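Local coordinates for phosphoribosylformylglycinamidine cyclo-ligase (Thermus thermophilus HB8, PDB 5AVM), which probably catalyses the ATP-dependent ring closure that turns formylglycinamidine ribonucleotide into aminoimidazole ribonucleotide in de novo purine biosynthesis, at residues T67-E72 against L192-V197; A106-D111 against Y145-W150; G174-A179 against L304-A309; R267-I272 against F319-V324. One frame throughout, in Å; residues are numbered along the deposited sequence.

Contact 2 lies on the opposite side of the chain's centre from contacts 3 and 4, its centre about 45 Å from that of contact 3. Contact 1 sits beside contact 2, touching it through Leu-71 and Trp-150. It joins helix 66-72 to helix 190-196 and so spans the N-terminal and C-terminal family regions. Contact 2, between the end of strand 97-107 and the loop into strand 150-161, stays within the N-terminal region. Contacts 3 and 4, centres about 11 Å apart, share the C-terminal sheet, where strands 176-181 and 319-326 are neighbours. Along the chain, contact 2 falls between the segments of contact 1, while contact 3 interleaves with both 1 and 4.

Contact 1: T67-E72 against L192-V197; sequences TLLALE and LIRKVV
Ile-193 makes the first approach from helix 190-196, its CG2 methyl lying 4.3 Å from CD2 of Leu-69. That leucine holds its CG anti to the backbone N (chi1 179°), which carries its branched end along to the isoleucine. Arg-194 then does most of the work. Its aliphatic part runs alongside Leu-69, with CG 4.0 Å from Leu-69 CB, and the chain bends at chi3 to lay the guanidinium beside the helix 66-72. There Leu-68 CB sits 3.4 Å above the centre of one guanidinium face, while Leu-68 CD1 comes to 3.5 Å from Arg-194 NH1. The edge is given to Glu-72 in a side-on, two-nitrogen salt bridge: NE of Arg-194 donates to OE1 of Glu-72 at 2.9 Å and NH2 of Arg-194 to Glu-72 OE2 at 3.0 Å. Both oxygens are close to the guanidinium plane, yet the carboxylate is turned 66° against it and is met from above its own plane. A second, weak bond from NH2 also reaches OE1. Were Arg-194 an alanine, the Glu-72 carboxylate would probably lose this counter-charge and a gap would be likely to open over Leu-68 CB. Beyond Arg-194, Val-197 turns to Leu-213 and Leu-279. The two short helical segments, at 41° with axes 10.3 Å apart at closest approach, thus link the N-terminal and C-terminal family regions. Leu-217 of helix 213-218 packs on both Leu-69 and Ile-193, Thr-67 and Leu-71 rest on Trp-150 of strand 150-161, and Leu-68 meets Gly-143 of the second subunit.

Contact 2: A106-D111 against Y145-W150; sequences AASHLD and YREGAW
Tyr-145 lies along the backbone of Ala-106 to Ser-108, starting with its CB 3.6 Å from Ser-108 N. With CG beside the backbone N (chi1 -66°) and also near Ser-108 N, the ring runs back down the strand: CD2 is 3.8 Å from the carbonyl carbon of Ala-107, CE1 comes near Ala-106 O, CE2 is 3.6 Å from Ala-106 CB, and CZ and OH touch the same methyl. One face of the ring is covered by Ala-106 O and Ala-107 N, both offset toward the rim. At the tip, OH bonds to the OH of Tyr-145 of the second subunit, whose ring it also meets, so this side chain belongs to the dimer interface.

Near Tyr-145 CB, Ser-108 N donates to Ala-149 O at 3.0 Å, closing the strand end onto the type II turn from Arg-146 to Ala-149. A water accepts from His-109 N and donates to the same Ala-149 oxygen, which therefore takes two donors. Another water joins Ser-108 OG to Tyr-145 O. One residue back from the serine, Ala-107 and Trp-150 form an antiparallel non-hydrogen-bonded pair. Leu-110 CD2 reaches Trp-150 CH2 at 3.5 Å, the two side chains at about a right angle.

The pair joins strands 97-107 and 150-161 of the N-terminal sheet. Strand 137-140 borders the other side of Ala-107, while the indole of Trp-150 is packed by Val-114, Leu-115 and Leu-118 of helix 112-129.

Contact 3: G174-A179 against L304-A309; sequences GDALLA and LPQEAA
Asp-175 lays its carboxylate against the Leu-304 to Pro-305 peptide, with Asp-175 OD1 standing 3.1 Å from Leu-304 C. CG is anti to the carbonyl carbon of its own residue (chi1 -77°), and this sets OD1 at the proline ring while OD2 accepts from His-239 ND1 and from Arg-172 N. Pro-305 N carries no hydrogen, so its closeness to OD1 is not a hydrogen bond; the bonds at OD2 help hold the group. With an alanine here, His-239 ND1 and Arg-172 N would probably lose the carboxylate acceptor they share.

Next to it, Ala-176 N donates to Leu-304 O at 2.7 Å, nearly straight, with a weak return bond from Leu-304 N to Ala-176 O. This antiparallel hydrogen-bonded pair joins strands 176-181 and 298-304 of the C-terminal mixed sheet, just where the latter gives way to helix 306-313, with Pro-305 at its N-cap position.

The first turn of that helix then folds over the sheet. Leu-304 takes the crowded position, with CG between N and the carbonyl carbon (chi1 47°), which brings CD1 to 4.1 Å from Ala-176 CB. Gln-306 bends at chi2 (70°), curling its amide back until NE2 is 3.5 Å from Ala-176 CB. Ala-309 CB lies 4.0 Å from Ala-176 CB, and Leu-178 extends its CD1 to 3.7 Å from Ala-309 CA.

Contact 4: R267-I272 against F319-V324; sequences RGSWPI and FLVGRV
Ser-269 is the first residue of the loop 267-272 to meet strand 319-326, and it does so with both side chain and backbone. Its OG stands between the backbone N and the carbonyl carbon (chi1 52°), 3.2 Å from Val-321 CB. The hydroxyl's polar partner is Arg-266 O, so toward the valine it offers only van der Waals contact. The serine carbonyl O also meets Phe-319, lying 3.5 Å from its CB.

Trp-270 follows, and its CB carries the contact: Val-321 CG1 is 3.8 Å away and Phe-319 CB 4.0 Å. The side chains of Trp-270 and Val-321 cross at about a right angle. The tryptophan NE1 turns to Met-296 O, a bond that helps fix the rotation of the indole.

Pro-271 adds a CH-pi contact. Its CD sits 3.3 Å from the centroid of the Phe-319 ring and only 14° off the ring normal, while CG leans out over CZ at the rim. The phenylalanine places its CG beside the backbone N (chi1 -59°), presenting that face to the proline.

The loop, on its way from strand 261-265 to helix 275-283, thus lies over one end of strand 319-326, which runs between strands 176-181 and 261-265 in the C-terminal mixed sheet. Val-321 is bonded through its backbone to Leu-177 and to Arg-266, and Trp-270 packs on Val-265, on Leu-298 of strand 298-304 and on Tyr-291 of helix 287-293.

Contact 1: T67-E72 against L192-V197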
loop_
_atom_site.group_PDB
_atom_site.type_symbol
_atom_site.label_atom_id
_atom_site.label_comp_id
_atom_site.label_asym_id
_atom_site.label_seq_id
_atom_site.Cartn_x
_atom_site.Cartn_y
_atom_site.Cartn_z
ATOM N N THR B 67 9.831 -12.414 -4.395
ATOM C CA THR B 67 8.587 -13.169 -4.432
ATOM C C THR B 67 8.593 -14.232 -5.520
ATOM O O THR B 67 8.131 -15.352 -5.305
ATOM C CB THR B 67 7.381 -12.238 -4.655
ATOM O OG1 THR B 67 7.308 -11.283 -3.588
ATOM C CG2 THR B 67 6.097 -13.039 -4.687
ATOM N N LEU B 68 9.112 -13.887 -6.692
ATOM C CA LEU B 68 9.165 -14.844 -7.791
ATOM C C LEU B 68 10.131 -15.973 -7.438
ATOM O O LEU B 68 9.862 -17.142 -7.725
ATOM C CB LEU B 68 9.589 -14.132 -9.072
ATOM C CG LEU B 68 8.602 -13.024 -9.441
ATOM C CD1 LEU B 68 9.094 -12.251 -10.650
ATOM C CD2 LEU B 68 7.238 -13.643 -9.707
ATOM N N LEU B 69 11.246 -15.628 -6.793
ATOM C CA LEU B 69 12.224 -16.631 -6.390
ATOM C C LEU B 69 11.597 -17.634 -5.420
ATOM O O LEU B 69 11.837 -18.843 -5.515
ATOM C CB LEU B 69 13.428 -15.965 -5.717
ATOM C CG LEU B 69 14.534 -16.909 -5.222
ATOM C CD1 LEU B 69 15.157 -17.648 -6.405
ATOM C CD2 LEU B 69 15.593 -16.113 -4.477
ATOM N N ALA B 70 10.790 -17.122 -4.490
ATOM C CA ALA B 70 10.125 -17.947 -3.480
ATOM C C ALA B 70 9.083 -18.891 -4.072
ATOM O O ALA B 70 9.013 -20.064 -3.699
ATOM C CB ALA B 70 9.474 -17.052 -2.426
ATOM N N LEU B 71 8.262 -18.382 -4.982
ATOM C CA LEU B 71 7.240 -19.216 -5.597
ATOM C C LEU B 71 7.922 -20.366 -6.331
ATOM O O LEU B 71 7.585 -21.534 -6.126
ATOM C CB LEU B 71 6.393 -18.390 -6.571
ATOM C CG LEU B 71 5.447 -17.340 -5.982
ATOM C CD1 LEU B 71 4.968 -16.428 -7.091
ATOM C CD2 LEU B 71 4.278 -18.016 -5.283
ATOM N N GLU B 72 8.891 -20.021 -7.176
ATOM C CA GLU B 72 9.642 -21.005 -7.944
ATOM C C GLU B 72 10.169 -22.120 -7.044
ATOM O O GLU B 72 9.988 -23.303 -7.338
ATOM C CB GLU B 72 10.808 -20.331 -8.669
ATOM C CG GLU B 72 10.392 -19.301 -9.702
ATOM C CD GLU B 72 11.574 -18.748 -10.472
ATOM O OE1 GLU B 72 12.439 -18.090 -9.852
ATOM O OE2 GLU B 72 11.642 -18.975 -11.699
ATOM N N LEU B 192 18.634 -9.442 -9.938
ATOM C CA LEU B 192 19.990 -9.772 -10.342
ATOM C C LEU B 192 20.191 -11.223 -9.928
ATOM O O LEU B 192 20.680 -12.039 -10.710
ATOM C CB LEU B 192 20.996 -8.850 -9.632
ATOM C CG LEU B 192 22.494 -8.987 -9.941
ATOM C CD1 LEU B 192 22.714 -9.298 -11.417
ATOM C CD2 LEU B 192 23.208 -7.701 -9.564
ATOM N N ILE B 193 19.772 -11.534 -8.703
ATOM C CA ILE B 193 19.879 -12.881 -8.141
ATOM C C ILE B 193 19.205 -13.961 -8.992
ATOM O O ILE B 193 19.820 -14.977 -9.302
ATOM C CB ILE B 193 19.280 -12.930 -6.710
ATOM C CG1 ILE B 193 20.218 -12.226 -5.731
ATOM C CG2 ILE B 193 19.032 -14.358 -6.286
ATOM C CD1 ILE B 193 19.608 -11.978 -4.366
ATOM N N ARG B 194 17.946 -13.752 -9.362
ATOM C CA ARG B 194 17.228 -14.745 -10.157
ATOM C C ARG B 194 17.909 -15.008 -11.494
ATOM O O ARG B 194 17.812 -16.108 -12.042
ATOM C CB ARG B 194 15.771 -14.319 -10.366
ATOM C CG ARG B 194 14.917 -14.381 -9.093
ATOM C CD ARG B 194 13.441 -14.139 -9.390
ATOM N NE ARG B 194 12.852 -15.208 -10.199
ATOM C CZ ARG B 194 12.177 -15.009 -11.329
ATOM N NH1 ARG B 194 12.004 -13.777 -11.794
ATOM N NH2 ARG B 194 11.673 -16.038 -11.996
ATOM N N LYS B 195 18.602 -13.999 -12.011
ATOM C CA LYS B 195 19.328 -14.140 -13.268
ATOM C C LYS B 195 20.606 -14.942 -13.037
ATOM O O LYS B 195 20.922 -15.861 -13.793
ATOM C CB LYS B 195 19.708 -12.773 -13.834
ATOM C CG LYS B 195 20.876 -12.831 -14.819
ATOM C CD LYS B 195 21.276 -11.452 -15.325
ATOM C CE LYS B 195 22.608 -11.499 -16.066
ATOM N NZ LYS B 195 23.750 -11.849 -15.163
ATOM N N VAL B 196 21.341 -14.577 -11.990
ATOM C CA VAL B 196 22.590 -15.249 -11.655
ATOM C C VAL B 196 22.412 -16.735 -11.306
ATOM O O VAL B 196 23.206 -17.574 -11.739
ATOM C CB VAL B 196 23.307 -14.515 -10.490
ATOM C CG1 VAL B 196 24.426 -15.369 -9.934
ATOM C CG2 VAL B 196 23.870 -13.199 -10.985
ATOM N N VAL B 197 21.377 -17.061 -10.534
ATOM C CA VAL B 197 21.131 -18.450 -10.148
ATOM C C VAL B 197 20.221 -19.194 -11.128
ATOM O O VAL B 197 19.928 -20.375 -10.936
ATOM C CB VAL B 197 20.500 -18.547 -8.734
ATOM C CG1 VAL B 197 21.406 -17.878 -7.721
ATOM C CG2 VAL B 197 19.119 -17.921 -8.726
#

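Contact 2: A106-D111 against Y145-W150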
loop_
_atom_site.group_PDB
_atom_site.type_symbol
_atom_site.label_atom_id
_atom_site.label_comp_id
_atom_site.label_asym_id
_atom_site.label_seq_id
_atom_site.Cartn_x
_atom_site.Cartn_y
_atom_site.Cartn_z
ATOM N N ALA B 106 -1.555 -8.756 -4.571
ATOM C CA ALA B 106 -2.084 -8.772 -5.937
ATOM C C ALA B 106 -1.362 -9.810 -6.799
ATOM O O ALA B 106 -0.135 -9.900 -6.787
ATOM C CB ALA B 106 -1.957 -7.388 -6.564
ATOM N N ALA B 107 -2.127 -10.584 -7.560
ATOM C CA ALA B 107 -1.538 -11.624 -8.394
ATOM C C ALA B 107 -2.308 -11.851 -9.677
ATOM O O ALA B 107 -3.437 -11.380 -9.828
ATOM C CB ALA B 107 -1.487 -12.920 -7.618
ATOM N N SER B 108 -1.681 -12.581 -10.597
ATOM C CA SER B 108 -2.306 -12.929 -11.866
ATOM C C SER B 108 -3.515 -13.769 -11.464
ATOM O O SER B 108 -4.620 -13.598 -11.979
ATOM C CB SER B 108 -1.345 -13.761 -12.715
ATOM O OG SER B 108 -1.968 -14.208 -13.902
ATOM N N HIS B 109 -3.288 -14.678 -10.524
ATOM C CA HIS B 109 -4.351 -15.516 -10.017
ATOM C C HIS B 109 -4.101 -15.867 -8.558
ATOM O O HIS B 109 -3.131 -16.542 -8.222
ATOM C CB HIS B 109 -4.489 -16.788 -10.847
ATOM C CG HIS B 109 -5.643 -17.642 -10.426
ATOM N ND1 HIS B 109 -5.587 -18.480 -9.334
ATOM C CD2 HIS B 109 -6.908 -17.730 -10.901
ATOM C CE1 HIS B 109 -6.768 -19.046 -9.152
ATOM N NE2 HIS B 109 -7.588 -18.608 -10.090
ATOM N N LEU B 110 -4.992 -15.393 -7.698
ATOM C CA LEU B 110 -4.906 -15.624 -6.264
ATOM C C LEU B 110 -5.042 -17.105 -5.898
ATOM O O LEU B 110 -6.072 -17.538 -5.377
ATOM C CB LEU B 110 -5.993 -14.803 -5.556
ATOM C CG LEU B 110 -5.944 -13.291 -5.794
ATOM C CD1 LEU B 110 -7.202 -12.645 -5.253
ATOM C CD2 LEU B 110 -4.706 -12.702 -5.126
ATOM N N ASP B 111 -3.992 -17.875 -6.160
ATOM C CA ASP B 111 -3.990 -19.302 -5.861
ATOM C C ASP B 111 -4.388 -19.541 -4.412
ATOM O O ASP B 111 -3.737 -19.022 -3.509
ATOM C CB ASP B 111 -2.594 -19.887 -6.094
ATOM C CG ASP B 111 -2.631 -21.195 -6.853
ATOM O OD1 ASP B 111 -2.779 -21.148 -8.094
ATOM O OD2 ASP B 111 -2.526 -22.264 -6.213
ATOM N N TYR B 145 -0.635 -8.588 -14.298
ATOM C CA TYR B 145 0.449 -9.462 -13.868
ATOM C C TYR B 145 0.860 -10.579 -14.825
ATOM O O TYR B 145 0.037 -11.114 -15.568
ATOM C CB TYR B 145 0.079 -10.081 -12.517
ATOM C CG TYR B 145 -0.000 -9.059 -11.418
ATOM C CD1 TYR B 145 1.157 -8.607 -10.786
ATOM C CD2 TYR B 145 -1.221 -8.473 -11.068
ATOM C CE1 TYR B 145 1.105 -7.591 -9.836
ATOM C CE2 TYR B 145 -1.287 -7.450 -10.117
ATOM C CZ TYR B 145 -0.115 -7.012 -9.505
ATOM O OH TYR B 145 -0.152 -5.992 -8.579
ATOM N N ARG B 146 2.150 -10.918 -14.788
ATOM C CA ARG B 146 2.702 -11.999 -15.596
ATOM C C ARG B 146 2.077 -13.255 -15.001
ATOM O O ARG B 146 1.727 -13.279 -13.820
ATOM C CB ARG B 146 4.231 -12.069 -15.452
ATOM C CG ARG B 146 5.013 -10.950 -16.142
ATOM C CD ARG B 146 4.791 -10.985 -17.641
ATOM N NE ARG B 146 5.627 -10.042 -18.382
ATOM C CZ ARG B 146 5.552 -9.868 -19.700
ATOM N NH1 ARG B 146 4.679 -10.568 -20.416
ATOM N NH2 ARG B 146 6.346 -8.996 -20.305
ATOM N N GLU B 147 1.927 -14.292 -15.812
ATOM C CA GLU B 147 1.329 -15.533 -15.343
ATOM C C GLU B 147 2.005 -16.032 -14.080
ATOM O O GLU B 147 3.234 -16.056 -13.998
ATOM C CB GLU B 147 1.439 -16.608 -16.419
ATOM C CG GLU B 147 0.879 -17.950 -16.000
ATOM C CD GLU B 147 -0.609 -17.894 -15.762
ATOM O OE1 GLU B 147 -1.044 -17.114 -14.887
ATOM O OE2 GLU B 147 -1.346 -18.627 -16.456
ATOM N N GLY B 148 1.199 -16.431 -13.098
ATOM C CA GLY B 148 1.730 -16.951 -11.847
ATOM C C GLY B 148 2.425 -15.958 -10.931
ATOM O O GLY B 148 2.858 -16.326 -9.839
ATOM N N ALA B 149 2.524 -14.703 -11.363
ATOM C CA ALA B 149 3.183 -13.667 -10.576
ATOM C C ALA B 149 2.310 -13.081 -9.462
ATOM O O ALA B 149 1.077 -13.091 -9.539
ATOM C CB ALA B 149 3.678 -12.547 -11.492
ATOM N N TRP B 150 2.985 -12.568 -8.431
ATOM C CA TRP B 150 2.360 -11.957 -7.259
ATOM C C TRP B 150 3.140 -10.716 -6.845
ATOM O O TRP B 150 4.325 -10.592 -7.136
ATOM C CB TRP B 150 2.383 -12.910 -6.064
ATOM C CG TRP B 150 1.321 -13.958 -6.017
ATOM C CD1 TRP B 150 1.247 -15.100 -6.762
ATOM C CD2 TRP B 150 0.191 -13.977 -5.138
ATOM N NE1 TRP B 150 0.143 -15.831 -6.395
ATOM C CE2 TRP B 150 -0.524 -15.162 -5.401
ATOM C CE3 TRP B 150 -0.288 -13.101 -4.146
ATOM C CZ2 TRP B 150 -1.693 -15.494 -4.715
ATOM C CZ3 TRP B 150 -1.449 -13.434 -3.463
ATOM C CH2 TRP B 150 -2.137 -14.620 -3.750
HETATM O O HOH W 1 -1.898 -13.319 -16.186
HETATM O O HOH W 2 -0.595 -15.447 -9.739
#

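Contact 3: G174-A179 against L304-A309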
loop_
_atom_site.group_PDB
_atom_site.type_symbol
_atom_site.label_atom_id
_atom_site.label_comp_id
_atom_site.label_asym_id
_atom_site.label_seq_id
_atom_site.Cartn_x
_atom_site.Cartn_y
_atom_site.Cartn_z
ATOM N N GLY B 174 31.999 13.377 12.706
ATOM C CA GLY B 174 32.742 12.616 13.691
ATOM C C GLY B 174 31.975 11.432 14.240
ATOM O O GLY B 174 32.509 10.633 15.014
ATOM N N ASP B 175 30.712 11.310 13.855
ATOM C CA ASP B 175 29.917 10.190 14.329
ATOM C C ASP B 175 30.501 8.872 13.851
ATOM O O ASP B 175 31.213 8.813 12.844
ATOM C CB ASP B 175 28.470 10.285 13.837
ATOM C CG ASP B 175 27.658 11.298 14.606
ATOM O OD1 ASP B 175 27.911 11.461 15.823
ATOM O OD2 ASP B 175 26.757 11.916 13.998
ATOM N N ALA B 176 30.187 7.815 14.585
ATOM C CA ALA B 176 30.631 6.478 14.239
ATOM C C ALA B 176 29.530 5.806 13.410
ATOM O O ALA B 176 28.340 6.078 13.593
ATOM C CB ALA B 176 30.895 5.677 15.509
ATOM N N LEU B 177 29.929 4.940 12.484
ATOM C CA LEU B 177 28.969 4.222 11.666
ATOM C C LEU B 177 28.893 2.812 12.236
ATOM O O LEU B 177 29.843 2.039 12.139
ATOM C CB LEU B 177 29.421 4.177 10.203
ATOM C CG LEU B 177 29.742 5.502 9.508
ATOM C CD1 LEU B 177 30.001 5.242 8.046
ATOM C CD2 LEU B 177 28.595 6.476 9.661
ATOM N N LEU B 178 27.763 2.489 12.852
ATOM C CA LEU B 178 27.559 1.176 13.449
ATOM C C LEU B 178 26.569 0.403 12.586
ATOM O O LEU B 178 25.420 0.805 12.423
ATOM C CB LEU B 178 27.020 1.344 14.871
ATOM C CG LEU B 178 27.062 0.194 15.880
ATOM C CD1 LEU B 178 26.761 0.776 17.247
ATOM C CD2 LEU B 178 26.065 -0.907 15.534
ATOM N N ALA B 179 27.025 -0.707 12.023
ATOM C CA ALA B 179 26.175 -1.513 11.176
ATOM C C ALA B 179 25.655 -2.720 11.920
ATOM O O ALA B 179 26.369 -3.328 12.707
ATOM C CB ALA B 179 26.939 -1.958 9.942
ATOM N N LEU B 304 25.938 7.840 15.055
ATOM C CA LEU B 304 25.840 8.318 16.425
ATOM C C LEU B 304 27.217 8.694 16.981
ATOM O O LEU B 304 28.244 8.320 16.407
ATOM C CB LEU B 304 25.214 7.215 17.296
ATOM C CG LEU B 304 25.754 5.774 17.168
ATOM C CD1 LEU B 304 27.257 5.723 17.331
ATOM C CD2 LEU B 304 25.107 4.904 18.219
ATOM N N PRO B 305 27.255 9.446 18.103
ATOM C CA PRO B 305 28.528 9.846 18.716
ATOM C C PRO B 305 29.421 8.621 18.936
ATOM O O PRO B 305 28.920 7.510 19.100
ATOM C CB PRO B 305 28.082 10.488 20.025
ATOM C CG PRO B 305 26.806 11.146 19.633
ATOM C CD PRO B 305 26.121 10.068 18.813
ATOM N N GLN B 306 30.735 8.817 18.944
ATOM C CA GLN B 306 31.651 7.694 19.129
ATOM C C GLN B 306 31.409 6.890 20.410
ATOM O O GLN B 306 31.440 5.661 20.384
ATOM C CB GLN B 306 33.102 8.177 19.095
ATOM C CG GLN B 306 34.118 7.044 19.157
ATOM C CD GLN B 306 34.151 6.200 17.886
ATOM O OE1 GLN B 306 34.340 4.982 17.942
ATOM N NE2 GLN B 306 33.983 6.847 16.735
ATOM N N GLU B 307 31.161 7.574 21.523
ATOM C CA GLU B 307 30.930 6.889 22.796
ATOM C C GLU B 307 29.676 6.033 22.798
ATOM O O GLU B 307 29.629 4.999 23.466
ATOM C CB GLU B 307 30.842 7.902 23.943
ATOM C CG GLU B 307 30.625 7.287 25.343
ATOM C CD GLU B 307 29.154 7.193 25.755
ATOM O OE1 GLU B 307 28.388 6.446 25.112
ATOM O OE2 GLU B 307 28.765 7.870 26.731
ATOM N N ALA B 308 28.661 6.472 22.057
ATOM C CA ALA B 308 27.388 5.757 21.985
ATOM C C ALA B 308 27.544 4.389 21.339
ATOM O O ALA B 308 26.960 3.409 21.801
ATOM C CB ALA B 308 26.358 6.590 21.226
ATOM N N ALA B 309 28.329 4.326 20.268
ATOM C CA ALA B 309 28.576 3.067 19.579
ATOM C C ALA B 309 29.115 2.059 20.596
ATOM O O ALA B 309 28.639 0.925 20.680
ATOM C CB ALA B 309 29.584 3.278 18.463
#

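Contact 4: R267-I272 against F319-V324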
loop_
_atom_site.group_PDB
_atom_site.type_symbol
_atom_site.label_atom_id
_atom_site.label_comp_id
_atom_site.label_asym_id
_atom_site.label_seq_id
_atom_site.Cartn_x
_atom_site.Cartn_y
_atom_site.Cartn_z
ATOM N N ARG B 267 36.641 -1.231 4.561
ATOM C CA ARG B 267 36.338 -2.556 4.017
ATOM C C ARG B 267 36.806 -3.644 4.979
ATOM O O ARG B 267 37.907 -3.567 5.522
ATOM C CB ARG B 267 37.040 -2.760 2.672
ATOM C CG ARG B 267 37.294 -1.487 1.893
ATOM C CD ARG B 267 38.181 -1.750 0.693
ATOM N NE ARG B 267 37.456 -2.403 -0.389
ATOM C CZ ARG B 267 37.220 -1.829 -1.563
ATOM N NH1 ARG B 267 37.656 -0.598 -1.796
ATOM N NH2 ARG B 267 36.552 -2.484 -2.500
ATOM N N GLY B 268 35.970 -4.656 5.188
ATOM C CA GLY B 268 36.333 -5.742 6.081
ATOM C C GLY B 268 36.105 -5.477 7.558
ATOM O O GLY B 268 36.571 -6.247 8.402
ATOM N N SER B 269 35.397 -4.398 7.882
ATOM C CA SER B 269 35.122 -4.067 9.276
ATOM C C SER B 269 33.843 -4.740 9.751
ATOM O O SER B 269 33.438 -4.589 10.906
ATOM C CB SER B 269 35.018 -2.547 9.465
ATOM O OG SER B 269 34.111 -1.966 8.550
ATOM N N TRP B 270 33.222 -5.502 8.854
ATOM C CA TRP B 270 31.988 -6.209 9.170
ATOM C C TRP B 270 31.895 -7.506 8.368
ATOM O O TRP B 270 32.466 -7.621 7.278
ATOM C CB TRP B 270 30.778 -5.314 8.862
ATOM C CG TRP B 270 30.391 -5.282 7.412
ATOM C CD1 TRP B 270 29.512 -6.115 6.782
ATOM C CD2 TRP B 270 30.908 -4.409 6.401
ATOM N NE1 TRP B 270 29.451 -5.818 5.444
ATOM C CE2 TRP B 270 30.299 -4.775 5.181
ATOM C CE3 TRP B 270 31.832 -3.355 6.405
ATOM C CZ2 TRP B 270 30.581 -4.128 3.976
ATOM C CZ3 TRP B 270 32.114 -2.710 5.203
ATOM C CH2 TRP B 270 31.487 -3.102 4.005
ATOM N N PRO B 271 31.176 -8.506 8.907
ATOM C CA PRO B 271 30.971 -9.818 8.286
ATOM C C PRO B 271 30.045 -9.751 7.070
ATOM O O PRO B 271 28.929 -9.240 7.158
ATOM C CB PRO B 271 30.349 -10.643 9.412
ATOM C CG PRO B 271 30.800 -9.955 10.651
ATOM C CD PRO B 271 30.662 -8.513 10.283
ATOM N N ILE B 272 30.508 -10.274 5.939
ATOM C CA ILE B 272 29.712 -10.280 4.722
ATOM C C ILE B 272 29.126 -11.670 4.505
ATOM O O ILE B 272 29.866 -12.647 4.426
ATOM C CB ILE B 272 30.574 -9.902 3.496
ATOM C CG1 ILE B 272 31.171 -8.507 3.696
ATOM C CG2 ILE B 272 29.733 -9.949 2.225
ATOM C CD1 ILE B 272 32.022 -8.022 2.539
ATOM N N PHE B 319 28.920 -3.616 14.482
ATOM C CA PHE B 319 30.292 -3.456 14.024
ATOM C C PHE B 319 30.614 -2.001 13.689
ATOM O O PHE B 319 29.933 -1.391 12.860
ATOM C CB PHE B 319 30.512 -4.310 12.770
ATOM C CG PHE B 319 30.269 -5.776 12.982
ATOM C CD1 PHE B 319 31.279 -6.599 13.479
ATOM C CD2 PHE B 319 29.023 -6.331 12.706
ATOM C CE1 PHE B 319 31.052 -7.951 13.698
ATOM C CE2 PHE B 319 28.781 -7.683 12.920
ATOM C CZ PHE B 319 29.797 -8.497 13.418
ATOM N N LEU B 320 31.639 -1.438 14.330
ATOM C CA LEU B 320 32.038 -0.067 14.019
ATOM C C LEU B 320 32.643 -0.209 12.633
ATOM O O LEU B 320 33.596 -0.961 12.445
ATOM C CB LEU B 320 33.088 0.444 15.015
ATOM C CG LEU B 320 33.681 1.840 14.758
ATOM C CD1 LEU B 320 32.586 2.883 14.701
ATOM C CD2 LEU B 320 34.669 2.183 15.854
ATOM N N VAL B 321 32.096 0.503 11.658
ATOM C CA VAL B 321 32.581 0.368 10.295
ATOM C C VAL B 321 32.934 1.662 9.585
ATOM O O VAL B 321 33.139 1.666 8.375
ATOM C CB VAL B 321 31.539 -0.379 9.445
ATOM C CG1 VAL B 321 31.195 -1.709 10.104
ATOM C CG2 VAL B 321 30.286 0.468 9.300
ATOM N N GLY B 322 33.008 2.762 10.320
ATOM C CA GLY B 322 33.340 4.007 9.661
ATOM C C GLY B 322 33.177 5.277 10.464
ATOM O O GLY B 322 33.131 5.265 11.693
ATOM N N ARG B 323 33.076 6.386 9.745
ATOM C CA ARG B 323 32.952 7.683 10.372
ATOM C C ARG B 323 32.366 8.679 9.373
ATOM O O ARG B 323 32.478 8.492 8.161
ATOM C CB ARG B 323 34.341 8.132 10.826
ATOM C CG ARG B 323 34.383 9.238 11.855
ATOM C CD ARG B 323 35.821 9.476 12.279
ATOM N NE ARG B 323 35.944 10.503 13.309
ATOM C CZ ARG B 323 37.096 10.859 13.867
ATOM N NH1 ARG B 323 38.226 10.270 13.493
ATOM N NH2 ARG B 323 37.121 11.801 14.800
ATOM N N VAL B 324 31.731 9.727 9.894
ATOM C CA VAL B 324 31.125 10.779 9.076
ATOM C C VAL B 324 32.163 11.869 8.853
ATOM O O VAL B 324 32.492 12.630 9.767
ATOM C CB VAL B 324 29.894 11.393 9.781
ATOM C CG1 VAL B 324 29.321 12.537 8.953
ATOM C CG2 VAL B 324 28.848 10.314 10.007
#